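Local coordinates for uncharacterized protein aq_328 (Aquifex aeolicus, PDB 1R4V), which is of unknown function but adopts an ancestral histone fold and may take part in protein heterodimerization, at residues Glu50-Phe64 and Leu109-Val123. Numbering follows the deposited sequence.
Sequences ELLLNSVKAAFGKLF and LLEYIAFIPPVEMNV
The Phe-60 ring stacks face to face on Phe-115, centroids 4.2 Å apart and planes 20° from parallel, while Pro-117 N, an atom of the same loop as Phe-115, sits over the rim of its opposite face. With CG trans to its own backbone N (chi1 177°), the Phe-115 side chain reaches across to helix 46-62, where its rim meets the CA of Gly-61 in plane. Phe-64 CE1 also meets this edge, 3.7 Å from Phe-115 CZ, completing a cluster of three phenylalanines. Pro-117 CB stands almost exactly over the centre of the Phe-64 ring, 3.5 Å from its centroid, a CH-pi contact, and Val-119 CG1 and Val-123 CG2 approach the same ring obliquely. Putting an alanine in place of Phe-64 would probably strip Pro-117 of its aromatic platform and open a gap between Phe-115 and the two valines. Toward the start of segment 50-64, Leu-53 packs CB against CG2 of Ile-113 (3.9 Å) and CD1 against the Tyr-112 ring, whose OH lies doubtfully close to Glu-50 OE2 (2.4 Å). Phe-29 of helix 29-40 adds an edge-to-face partner for Tyr-112. Between this end and the aromatic cluster, the extended Lys-57 chain carries NZ to Ile-113 O at 3.0 Å, nearly in line with the carbonyl (171°). A water accepts from NZ and donates to Ala-114 O. In this all-alpha histone fold, the contact sets helix 46-62 across the end of helix 106-113; the lysine charge would probably complement the negative end of that helix's dipole, while the aromatic rings hold the following loop against helix 46-62.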
loop_
_atom_site.group_PDB
_atom_site.type_symbol
_atom_site.label_atom_id
_atom_site.label_comp_id
_atom_site.label_asym_id
_atom_site.label_seq_id
_atom_site.Cartn_x
_atom_site.Cartn_y
_atom_site.Cartn_z
ATOM N N GLU A 50 4.703 -0.710 -11.251
ATOM C CA GLU A 50 4.531 -2.134 -10.993
ATOM C C GLU A 50 5.346 -2.608 -9.779
ATOM O O GLU A 50 4.852 -3.385 -8.947
ATOM C CB GLU A 50 4.923 -2.965 -12.218
ATOM C CG GLU A 50 3.931 -2.862 -13.356
ATOM C CD GLU A 50 2.638 -3.618 -13.087
ATOM O OE1 GLU A 50 2.641 -4.629 -12.347
ATOM O OE2 GLU A 50 1.605 -3.198 -13.645
ATOM N N LEU A 51 6.595 -2.153 -9.697
ATOM C CA LEU A 51 7.455 -2.509 -8.573
ATOM C C LEU A 51 6.898 -1.959 -7.265
ATOM O O LEU A 51 6.880 -2.668 -6.249
ATOM C CB LEU A 51 8.895 -2.028 -8.827
ATOM C CG LEU A 51 9.639 -2.785 -9.941
ATOM C CD1 LEU A 51 10.937 -2.075 -10.299
ATOM C CD2 LEU A 51 9.958 -4.192 -9.521
ATOM N N LEU A 52 6.435 -0.715 -7.300
ATOM C CA LEU A 52 5.838 -0.045 -6.150
ATOM C C LEU A 52 4.612 -0.822 -5.667
ATOM O O LEU A 52 4.483 -1.133 -4.479
ATOM C CB LEU A 52 5.459 1.386 -6.514
ATOM C CG LEU A 52 4.574 2.174 -5.536
ATOM C CD1 LEU A 52 5.286 2.331 -4.169
ATOM C CD2 LEU A 52 4.263 3.500 -6.144
ATOM N N LEU A 53 3.715 -1.145 -6.586
ATOM C CA LEU A 53 2.506 -1.903 -6.247
ATOM C C LEU A 53 2.778 -3.320 -5.753
ATOM O O LEU A 53 2.050 -3.818 -4.882
ATOM C CB LEU A 53 1.544 -1.933 -7.439
ATOM C CG LEU A 53 1.006 -0.596 -7.924
ATOM C CD1 LEU A 53 0.087 -0.856 -9.137
ATOM C CD2 LEU A 53 0.283 0.142 -6.836
ATOM N N ASN A 54 3.813 -3.984 -6.276
ATOM C CA ASN A 54 4.161 -5.306 -5.776
ATOM C C ASN A 54 4.660 -5.201 -4.333
ATOM O O ASN A 54 4.367 -6.072 -3.532
ATOM C CB ASN A 54 5.173 -6.028 -6.645
ATOM C CG ASN A 54 4.573 -6.540 -7.946
ATOM O OD1 ASN A 54 3.358 -6.705 -8.075
ATOM N ND2 ASN A 54 5.443 -6.815 -8.918
ATOM N N SER A 55 5.383 -4.132 -4.013
ATOM C CA SER A 55 5.880 -3.893 -2.666
ATOM C C SER A 55 4.724 -3.548 -1.715
ATOM O O SER A 55 4.683 -4.017 -0.573
ATOM C CB SER A 55 6.960 -2.808 -2.684
ATOM O OG SER A 55 7.401 -2.531 -1.376
ATOM N N VAL A 56 3.776 -2.729 -2.175
ATOM C CA VAL A 56 2.587 -2.402 -1.397
ATOM C C VAL A 56 1.802 -3.681 -1.078
ATOM O O VAL A 56 1.401 -3.931 0.066
ATOM C CB VAL A 56 1.722 -1.327 -2.114
ATOM C CG1 VAL A 56 0.369 -1.175 -1.451
ATOM C CG2 VAL A 56 2.458 0.008 -2.132
ATOM N N LYS A 57 1.604 -4.528 -2.083
ATOM C CA LYS A 57 0.875 -5.773 -1.933
ATOM C C LYS A 57 1.578 -6.705 -0.964
ATOM O O LYS A 57 0.908 -7.347 -0.145
ATOM C CB LYS A 57 0.734 -6.442 -3.301
ATOM C CG LYS A 57 0.018 -7.794 -3.360
ATOM C CD LYS A 57 0.049 -8.333 -4.819
ATOM C CE LYS A 57 -0.704 -9.654 -4.923
ATOM N NZ LYS A 57 -0.890 -10.140 -6.327
ATOM N N ALA A 58 2.896 -6.834 -1.081
ATOM C CA ALA A 58 3.699 -7.610 -0.109
ATOM C C ALA A 58 3.545 -7.147 1.354
ATOM O O ALA A 58 3.279 -7.936 2.259
ATOM C CB ALA A 58 5.159 -7.621 -0.522
ATOM N N ALA A 59 3.694 -5.847 1.566
ATOM C CA ALA A 59 3.557 -5.208 2.852
ATOM C C ALA A 59 2.155 -5.426 3.427
ATOM O O ALA A 59 2.019 -5.744 4.617
ATOM C CB ALA A 59 3.861 -3.729 2.749
ATOM N N PHE A 60 1.132 -5.310 2.584
ATOM C CA PHE A 60 -0.266 -5.510 2.963
ATOM C C PHE A 60 -0.427 -6.925 3.507
ATOM O O PHE A 60 -1.054 -7.129 4.547
ATOM C CB PHE A 60 -1.200 -5.276 1.752
ATOM C CG PHE A 60 -2.598 -4.834 2.092
ATOM C CD1 PHE A 60 -3.296 -4.054 1.177
ATOM C CD2 PHE A 60 -3.228 -5.164 3.280
ATOM C CE1 PHE A 60 -4.580 -3.631 1.443
ATOM C CE2 PHE A 60 -4.517 -4.744 3.548
ATOM C CZ PHE A 60 -5.193 -3.978 2.636
ATOM N N GLY A 61 0.145 -7.916 2.821
ATOM C CA GLY A 61 0.106 -9.299 3.280
ATOM C C GLY A 61 0.761 -9.466 4.647
ATOM O O GLY A 61 0.263 -10.216 5.485
ATOM N N LYS A 62 1.883 -8.784 4.867
ATOM C CA LYS A 62 2.600 -8.777 6.156
ATOM C C LYS A 62 1.799 -8.195 7.314
ATOM O O LYS A 62 2.012 -8.557 8.480
ATOM C CB LYS A 62 3.948 -8.075 6.034
ATOM C CG LYS A 62 4.927 -8.922 5.288
ATOM C CD LYS A 62 6.330 -8.314 5.268
ATOM C CE LYS A 62 7.288 -9.121 6.138
ATOM N NZ LYS A 62 8.687 -8.608 6.096
ATOM N N LEU A 63 0.827 -7.347 7.013
ATOM C CA LEU A 63 -0.043 -6.842 8.057
ATOM C C LEU A 63 -0.918 -7.922 8.685
ATOM O O LEU A 63 -1.438 -7.722 9.781
ATOM C CB LEU A 63 -0.932 -5.705 7.544
ATOM C CG LEU A 63 -0.188 -4.468 7.027
ATOM C CD1 LEU A 63 -1.152 -3.460 6.450
ATOM C CD2 LEU A 63 0.683 -3.831 8.086
ATOM N N PHE A 64 -1.076 -9.048 8.011
ATOM C CA PHE A 64 -1.836 -10.181 8.545
ATOM C C PHE A 64 -1.016 -11.109 9.463
ATOM O O PHE A 64 -1.536 -12.086 10.001
ATOM C CB PHE A 64 -2.526 -10.919 7.390
ATOM C CG PHE A 64 -3.681 -10.157 6.824
ATOM C CD1 PHE A 64 -3.472 -9.113 5.919
ATOM C CD2 PHE A 64 -4.987 -10.440 7.216
ATOM C CE1 PHE A 64 -4.528 -8.376 5.418
ATOM C CE2 PHE A 64 -6.028 -9.696 6.706
ATOM C CZ PHE A 64 -5.811 -8.680 5.808
ATOM N N LEU A 109 -6.379 0.884 -8.004
ATOM C CA LEU A 109 -5.121 0.191 -7.766
ATOM C C LEU A 109 -5.352 -1.028 -6.861
ATOM O O LEU A 109 -4.702 -2.073 -6.996
ATOM C CB LEU A 109 -4.109 1.152 -7.153
ATOM C CG LEU A 109 -3.670 2.312 -8.055
ATOM C CD1 LEU A 109 -2.891 3.283 -7.180
ATOM C CD2 LEU A 109 -2.882 1.792 -9.237
ATOM N N LEU A 110 -6.303 -0.899 -5.948
ATOM C CA LEU A 110 -6.674 -2.002 -5.059
ATOM C C LEU A 110 -7.160 -3.195 -5.887
ATOM O O LEU A 110 -6.729 -4.323 -5.673
ATOM C CB LEU A 110 -7.770 -1.563 -4.087
ATOM C CG LEU A 110 -7.734 -2.099 -2.652
ATOM C CD1 LEU A 110 -9.148 -2.142 -2.153
ATOM C CD2 LEU A 110 -7.011 -3.445 -2.437
ATOM N N GLU A 111 -8.052 -2.951 -6.838
ATOM C CA GLU A 111 -8.535 -4.014 -7.721
ATOM C C GLU A 111 -7.415 -4.579 -8.580
ATOM O O GLU A 111 -7.321 -5.783 -8.792
ATOM C CB GLU A 111 -9.689 -3.555 -8.613
ATOM C CG GLU A 111 -10.541 -4.727 -9.077
ATOM C CD GLU A 111 -11.813 -4.314 -9.810
ATOM O OE1 GLU A 111 -12.830 -5.061 -9.725
ATOM O OE2 GLU A 111 -11.800 -3.244 -10.473
ATOM N N TYR A 112 -6.559 -3.698 -9.075
ATOM C CA TYR A 112 -5.416 -4.112 -9.865
ATOM C C TYR A 112 -4.484 -5.080 -9.148
ATOM O O TYR A 112 -4.078 -6.067 -9.748
ATOM C CB TYR A 112 -4.613 -2.897 -10.292
ATOM C CG TYR A 112 -3.461 -3.286 -11.175
ATOM C CD1 TYR A 112 -3.686 -3.503 -12.519
ATOM C CD2 TYR A 112 -2.168 -3.448 -10.668
ATOM C CE1 TYR A 112 -2.670 -3.851 -13.357
ATOM C CE2 TYR A 112 -1.113 -3.798 -11.514
ATOM C CZ TYR A 112 -1.391 -3.994 -12.859
ATOM O OH TYR A 112 -0.454 -4.347 -13.797
ATOM N N ILE A 113 -4.133 -4.830 -7.885
ATOM C CA ILE A 113 -3.201 -5.739 -7.215
ATOM C C ILE A 113 -3.775 -7.119 -6.893
ATOM O O ILE A 113 -3.009 -8.053 -6.631
ATOM C CB ILE A 113 -2.532 -5.102 -5.988
ATOM C CG1 ILE A 113 -3.545 -4.698 -4.914
ATOM C CG2 ILE A 113 -1.664 -3.936 -6.461
ATOM C CD1 ILE A 113 -2.970 -4.494 -3.524
ATOM N N ALA A 114 -5.100 -7.264 -6.930
ATOM C CA ALA A 114 -5.775 -8.542 -6.728
ATOM C C ALA A 114 -5.268 -9.179 -5.426
ATOM O O ALA A 114 -4.750 -10.299 -5.413
ATOM C CB ALA A 114 -5.567 -9.463 -7.913
ATOM N N PHE A 115 -5.432 -8.431 -4.341
ATOM C CA PHE A 115 -4.881 -8.807 -3.049
ATOM C C PHE A 115 -5.622 -9.995 -2.435
ATOM O O PHE A 115 -6.844 -10.023 -2.423
ATOM C CB PHE A 115 -4.939 -7.603 -2.101
ATOM C CG PHE A 115 -4.460 -7.905 -0.718
ATOM C CD1 PHE A 115 -5.320 -7.834 0.366
ATOM C CD2 PHE A 115 -3.148 -8.282 -0.503
ATOM C CE1 PHE A 115 -4.867 -8.123 1.644
ATOM C CE2 PHE A 115 -2.685 -8.567 0.776
ATOM C CZ PHE A 115 -3.558 -8.498 1.851
ATOM N N ILE A 116 -4.867 -10.973 -1.944
ATOM C CA ILE A 116 -5.387 -12.148 -1.240
ATOM C C ILE A 116 -4.595 -12.229 0.057
ATOM O O ILE A 116 -3.402 -12.529 0.044
ATOM C CB ILE A 116 -5.179 -13.413 -2.079
ATOM C CG1 ILE A 116 -5.954 -13.283 -3.401
ATOM C CG2 ILE A 116 -5.614 -14.672 -1.311
ATOM C CD1 ILE A 116 -5.498 -14.234 -4.477
ATOM N N PRO A 117 -5.199 -11.939 1.197
ATOM C CA PRO A 117 -4.422 -12.016 2.430
ATOM C C PRO A 117 -4.015 -13.465 2.717
ATOM O O PRO A 117 -4.764 -14.387 2.387
ATOM C CB PRO A 117 -5.372 -11.448 3.482
ATOM C CG PRO A 117 -6.706 -11.581 2.907
ATOM C CD PRO A 117 -6.580 -11.505 1.437
ATOM N N PRO A 118 -2.842 -13.665 3.292
ATOM C CA PRO A 118 -2.331 -15.010 3.566
ATOM C C PRO A 118 -2.911 -15.643 4.831
ATOM O O PRO A 118 -2.184 -15.992 5.754
ATOM C CB PRO A 118 -0.828 -14.768 3.691
ATOM C CG PRO A 118 -0.709 -13.357 4.250
ATOM C CD PRO A 118 -1.889 -12.614 3.702
ATOM N N VAL A 119 -4.227 -15.790 4.885
ATOM C CA VAL A 119 -4.921 -16.315 6.058
ATOM C C VAL A 119 -5.957 -17.271 5.517
ATOM O O VAL A 119 -6.335 -17.181 4.344
ATOM C CB VAL A 119 -5.608 -15.218 6.901
ATOM C CG1 VAL A 119 -4.563 -14.339 7.558
ATOM C CG2 VAL A 119 -6.576 -14.369 6.079
ATOM N N GLU A 120 -6.410 -18.181 6.367
ATOM C CA GLU A 120 -7.532 -19.061 6.014
ATOM C C GLU A 120 -8.859 -18.479 6.498
ATOM O O GLU A 120 -9.908 -18.694 5.890
ATOM C CB GLU A 120 -7.293 -20.475 6.561
ATOM C CG GLU A 120 -6.225 -21.225 5.769
ATOM C CD GLU A 120 -6.570 -21.335 4.284
ATOM O OE1 GLU A 120 -7.758 -21.607 3.975
ATOM O OE2 GLU A 120 -5.676 -21.146 3.416
HETATM N N MSE A 121 -8.829 -17.709 7.578
HETATM C CA MSE A 121 -10.059 -17.136 8.103
HETATM C C MSE A 121 -10.660 -16.052 7.233
HETATM O O MSE A 121 -9.969 -15.365 6.500
HETATM C CB MSE A 121 -9.827 -16.514 9.478
HETATM C CG MSE A 121 -9.485 -17.502 10.549
HETATM SE SE MSE A 121 -9.190 -16.594 12.297
HETATM C CE MSE A 121 -10.239 -15.216 12.037
ATOM N N ASN A 122 -11.966 -15.897 7.396
ATOM C CA ASN A 122 -12.772 -14.837 6.827
ATOM C C ASN A 122 -12.204 -13.483 7.224
ATOM O O ASN A 122 -11.770 -13.331 8.360
ATOM C CB ASN A 122 -14.195 -14.929 7.374
ATOM C CG ASN A 122 -15.134 -13.950 6.692
ATOM O OD1 ASN A 122 -15.032 -13.751 5.482
ATOM N ND2 ASN A 122 -16.041 -13.334 7.455
ATOM N N VAL A 123 -12.164 -12.528 6.297
ATOM C CA VAL A 123 -11.804 -11.162 6.636
ATOM C C VAL A 123 -13.137 -10.453 6.795
ATOM O O VAL A 123 -13.986 -10.500 5.916
ATOM C CB VAL A 123 -10.912 -10.466 5.597
ATOM C CG1 VAL A 123 -10.656 -9.023 6.030
ATOM C CG2 VAL A 123 -9.613 -11.221 5.419
HETATM O O HOH W 1 -2.468 -12.405 -6.374
#